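Local coordinates for glucose-inhibited division protein A-related protein, probable oxidoreductase (Thermus thermophilus, PDB 2CUL), which binds flavin-adenine dinucleotide in a Rossmann-type fold and is probably an oxidoreductase related to the glucose-inhibited division protein A family, at residues Phe87-Thr92 against Val104-Gly109. Residues are numbered along the deposited sequence; the frame is centred on the assembly and turned at random.
Sequences FQATAT and VRTWEG. With FAD (flavin-adenine dinucleotide), chain B.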
loop_
_atom_site.group_PDB
_atom_site.type_symbol
_atom_site.label_atom_id
_atom_site.label_comp_id
_atom_site.label_asym_id
_atom_site.label_seq_id
_atom_site.Cartn_x
_atom_site.Cartn_y
_atom_site.Cartn_z
ATOM N N PHE A 87 6.864 -9.855 4.009
ATOM C CA PHE A 87 7.534 -10.703 3.032
ATOM C C PHE A 87 7.442 -10.143 1.621
ATOM O O PHE A 87 6.585 -9.306 1.320
ATOM C CB PHE A 87 6.973 -12.135 3.096
ATOM C CG PHE A 87 5.521 -12.246 2.725
ATOM C CD1 PHE A 87 5.146 -12.587 1.428
ATOM C CD2 PHE A 87 4.526 -12.016 3.672
ATOM C CE1 PHE A 87 3.806 -12.702 1.076
ATOM C CE2 PHE A 87 3.175 -12.125 3.330
ATOM C CZ PHE A 87 2.815 -12.471 2.028
ATOM N N GLN A 88 8.347 -10.602 0.764
ATOM C CA GLN A 88 8.398 -10.137 -0.617
ATOM C C GLN A 88 7.608 -11.033 -1.552
ATOM O O GLN A 88 7.703 -12.255 -1.496
ATOM C CB GLN A 88 9.854 -10.073 -1.096
ATOM C CG GLN A 88 10.051 -9.516 -2.516
ATOM C CD GLN A 88 9.549 -10.457 -3.609
ATOM O OE1 GLN A 88 9.775 -11.668 -3.552
ATOM N NE2 GLN A 88 8.877 -9.901 -4.618
ATOM N N ALA A 89 6.816 -10.399 -2.405
ATOM C CA ALA A 89 6.028 -11.098 -3.407
ATOM C C ALA A 89 5.396 -10.027 -4.274
ATOM O O ALA A 89 5.157 -8.910 -3.811
ATOM C CB ALA A 89 4.955 -11.962 -2.749
ATOM N N THR A 90 5.153 -10.356 -5.538
ATOM C CA THR A 90 4.542 -9.404 -6.462
ATOM C C THR A 90 3.113 -9.838 -6.767
ATOM O O THR A 90 2.898 -10.812 -7.487
ATOM C CB THR A 90 5.327 -9.332 -7.780
ATOM O OG1 THR A 90 6.702 -9.042 -7.499
ATOM C CG2 THR A 90 4.758 -8.240 -8.672
ATOM N N ALA A 91 2.135 -9.126 -6.212
ATOM C CA ALA A 91 0.739 -9.467 -6.448
ATOM C C ALA A 91 0.407 -9.257 -7.918
ATOM O O ALA A 91 0.690 -8.204 -8.488
ATOM C CB ALA A 91 -0.177 -8.615 -5.571
ATOM N N THR A 92 -0.205 -10.266 -8.526
ATOM C CA THR A 92 -0.550 -10.197 -9.940
ATOM C C THR A 92 -2.044 -10.328 -10.201
ATOM O O THR A 92 -2.501 -10.152 -11.331
ATOM C CB THR A 92 0.171 -11.307 -10.729
ATOM O OG1 THR A 92 -0.125 -12.579 -10.138
ATOM C CG2 THR A 92 1.676 -11.079 -10.725
ATOM N N VAL A 104 -4.221 -13.192 -2.848
ATOM C CA VAL A 104 -3.737 -12.725 -4.140
ATOM C C VAL A 104 -2.792 -13.731 -4.764
ATOM O O VAL A 104 -2.146 -14.513 -4.064
ATOM C CB VAL A 104 -2.966 -11.377 -4.049
ATOM C CG1 VAL A 104 -3.892 -10.263 -3.583
ATOM C CG2 VAL A 104 -1.761 -11.521 -3.123
ATOM N N ARG A 105 -2.739 -13.721 -6.090
ATOM C CA ARG A 105 -1.822 -14.581 -6.812
ATOM C C ARG A 105 -0.542 -13.758 -6.861
ATOM O O ARG A 105 -0.595 -12.529 -6.771
ATOM C CB ARG A 105 -2.310 -14.831 -8.241
ATOM C CG ARG A 105 -3.569 -15.665 -8.340
ATOM C CD ARG A 105 -3.764 -16.194 -9.756
ATOM N NE ARG A 105 -3.938 -15.131 -10.745
ATOM C CZ ARG A 105 -4.951 -14.270 -10.748
ATOM N NH1 ARG A 105 -5.887 -14.337 -9.808
ATOM N NH2 ARG A 105 -5.040 -13.352 -11.702
ATOM N N THR A 106 0.605 -14.416 -6.973
ATOM C CA THR A 106 1.866 -13.687 -7.058
ATOM C C THR A 106 2.630 -14.141 -8.290
ATOM O O THR A 106 2.480 -15.275 -8.753
ATOM C CB THR A 106 2.757 -13.885 -5.807
ATOM O OG1 THR A 106 3.259 -15.225 -5.770
ATOM C CG2 THR A 106 1.958 -13.603 -4.540
ATOM N N TRP A 107 3.448 -13.244 -8.822
ATOM C CA TRP A 107 4.221 -13.532 -10.018
ATOM C C TRP A 107 5.166 -14.706 -9.806
ATOM O O TRP A 107 5.339 -15.550 -10.689
ATOM C CB TRP A 107 5.039 -12.309 -10.425
ATOM C CG TRP A 107 5.516 -12.381 -11.838
ATOM C CD1 TRP A 107 4.827 -12.000 -12.956
ATOM C CD2 TRP A 107 6.761 -12.919 -12.297
ATOM N NE1 TRP A 107 5.568 -12.269 -14.082
ATOM C CE2 TRP A 107 6.759 -12.833 -13.706
ATOM C CE3 TRP A 107 7.878 -13.468 -11.653
ATOM C CZ2 TRP A 107 7.832 -13.276 -14.485
ATOM C CZ3 TRP A 107 8.946 -13.909 -12.428
ATOM C CH2 TRP A 107 8.914 -13.809 -13.829
ATOM N N GLU A 108 5.772 -14.748 -8.627
ATOM C CA GLU A 108 6.715 -15.797 -8.290
ATOM C C GLU A 108 6.059 -17.170 -8.179
ATOM O O GLU A 108 6.746 -18.194 -8.201
ATOM C CB GLU A 108 7.444 -15.429 -6.995
ATOM C CG GLU A 108 8.255 -14.118 -7.076
ATOM C CD GLU A 108 7.429 -12.830 -6.937
ATOM O OE1 GLU A 108 6.217 -12.888 -6.642
ATOM O OE2 GLU A 108 8.017 -11.739 -7.111
ATOM N N GLY A 109 4.732 -17.187 -8.059
ATOM C CA GLY A 109 4.008 -18.446 -7.987
ATOM C C GLY A 109 3.148 -18.726 -6.764
ATOM O O GLY A 109 1.957 -19.000 -6.896
HETATM P PA FAD B . 3.323 3.847 -1.469
HETATM O O1A FAD B . 3.814 4.183 -2.815
HETATM O O2A FAD B . 3.956 4.473 -0.279
HETATM O O5B FAD B . 3.394 2.268 -1.259
HETATM C C5B FAD B . 2.860 1.387 -2.249
HETATM C C4B FAD B . 3.568 0.053 -2.046
HETATM O O4B FAD B . 2.829 -0.927 -2.774
HETATM C C3B FAD B . 5.010 0.006 -2.591
HETATM O O3B FAD B . 5.919 -0.507 -1.641
HETATM C C2B FAD B . 4.880 -0.845 -3.819
HETATM O O2B FAD B . 6.058 -1.481 -4.257
HETATM C C1B FAD B . 3.757 -1.794 -3.409
HETATM N N9A FAD B . 3.066 -2.453 -4.515
HETATM C C8A FAD B . 2.392 -1.849 -5.550
HETATM N N7A FAD B . 1.869 -2.731 -6.393
HETATM C C5A FAD B . 2.222 -3.960 -5.871
HETATM C C6A FAD B . 1.966 -5.282 -6.307
HETATM N N6A FAD B . 1.274 -5.576 -7.393
HETATM N N1A FAD B . 2.475 -6.316 -5.538
HETATM C C2A FAD B . 3.200 -6.039 -4.401
HETATM N N3A FAD B . 3.478 -4.793 -3.934
HETATM C C4A FAD B . 2.970 -3.793 -4.704
HETATM N N1 FAD B . 3.414 13.028 -0.489
HETATM C C2 FAD B . 4.183 13.764 0.383
HETATM O O2 FAD B . 3.826 13.959 1.519
HETATM N N3 FAD B . 5.402 14.287 -0.077
HETATM C C4 FAD B . 5.888 14.117 -1.355
HETATM O O4 FAD B . 6.984 14.612 -1.697
HETATM C C4X FAD B . 5.097 13.366 -2.250
HETATM N N5 FAD B . 5.517 13.160 -3.557
HETATM C C5X FAD B . 4.746 12.426 -4.439
HETATM C C6 FAD B . 5.189 12.233 -5.746
HETATM C C7 FAD B . 4.452 11.489 -6.687
HETATM C C7M FAD B . 4.995 11.316 -8.083
HETATM C C8 FAD B . 3.199 10.913 -6.267
HETATM C C8M FAD B . 2.353 10.097 -7.207
HETATM C C9 FAD B . 2.731 11.105 -4.945
HETATM C C9A FAD B . 3.483 11.858 -4.004
HETATM N N10 FAD B . 3.048 12.076 -2.649
HETATM C C10 FAD B . 3.852 12.830 -1.775
HETATM C "C1'" FAD B . 1.731 11.528 -2.130
HETATM C "C2'" FAD B . 1.748 10.318 -1.168
HETATM O "O2'" FAD B . 2.134 10.746 0.110
HETATM C "C3'" FAD B . 2.698 9.196 -1.635
HETATM O "O3'" FAD B . 2.338 8.721 -2.931
HETATM C "C4'" FAD B . 2.684 7.969 -0.701
HETATM O "O4'" FAD B . 3.775 7.098 -0.991
HETATM C "C5'" FAD B . 1.339 7.234 -0.863
HETATM O "O5'" FAD B . 1.292 6.115 0.038
HETATM P P FAD B . 0.747 4.691 -0.395
HETATM O O1P FAD B . 0.832 3.878 0.830
HETATM O O2P FAD B . -0.610 4.805 -1.029
HETATM O O3P FAD B . 1.744 4.173 -1.498
HETATM O O HOH W 1 1.236 -14.383 -11.882
HETATM O O HOH W 2 -3.014 -12.509 -13.196
#
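At the adenine end of the FAD pocket, Ala91 and Thr106 form an antiparallel non-hydrogen-bonded pair in the beta hairpin of strands 84-97 and 100-106. Two backbone bonds flank the pair, Trp107 N to Thr90 O and Thr92 N to Arg105 O. Ala91 N and O, pointing away from Thr106 in such a pair, serve the cofactor instead: N donates to FAD N1A at 2.9 Å and O accepts from FAD N6A, so the main chain reads the adenine edge.

Glu108, in the type I turn from Thr106 to Gly109, folds its carboxylate back over 88-90. The bend at chi2 (79°) brings OE1 to the backbone N of Thr90, which donates a hydrogen bond of 3.0 Å to it on the syn side. OE2 lies 3.0 Å from Thr90 OG1 and takes a hydrogen bond of 3.2 Å from Gln88 NE2; that bond is nearly straight (173°), yet comes from above the carboxylate plane. The same NE2 also donates to Gln34 O, so two acceptors share the amide nitrogen and probably limit its rotation.

Thr92 packs against the start of the turn. With CG2 anti to its carbonyl carbon (chi1 55°), the methyl lies 3.6 Å from Trp107 CB and meets the indole at its edge, while the same ring meets Tyr146 edge-to-face. Water 2 links Thr92 O to Arg105 NH2, which is also salt-bridged to Asp152. Ala91 CB also touches Val104 CG2 at 4.1 Å.

Within the mixed sheet, strand 84-97 lies between 100-106 and the parallel strand 29-33; Ala89 and Val104 pack on Leu32 of that strand, Ala91 and Val104 on Val9 of strand 6-9.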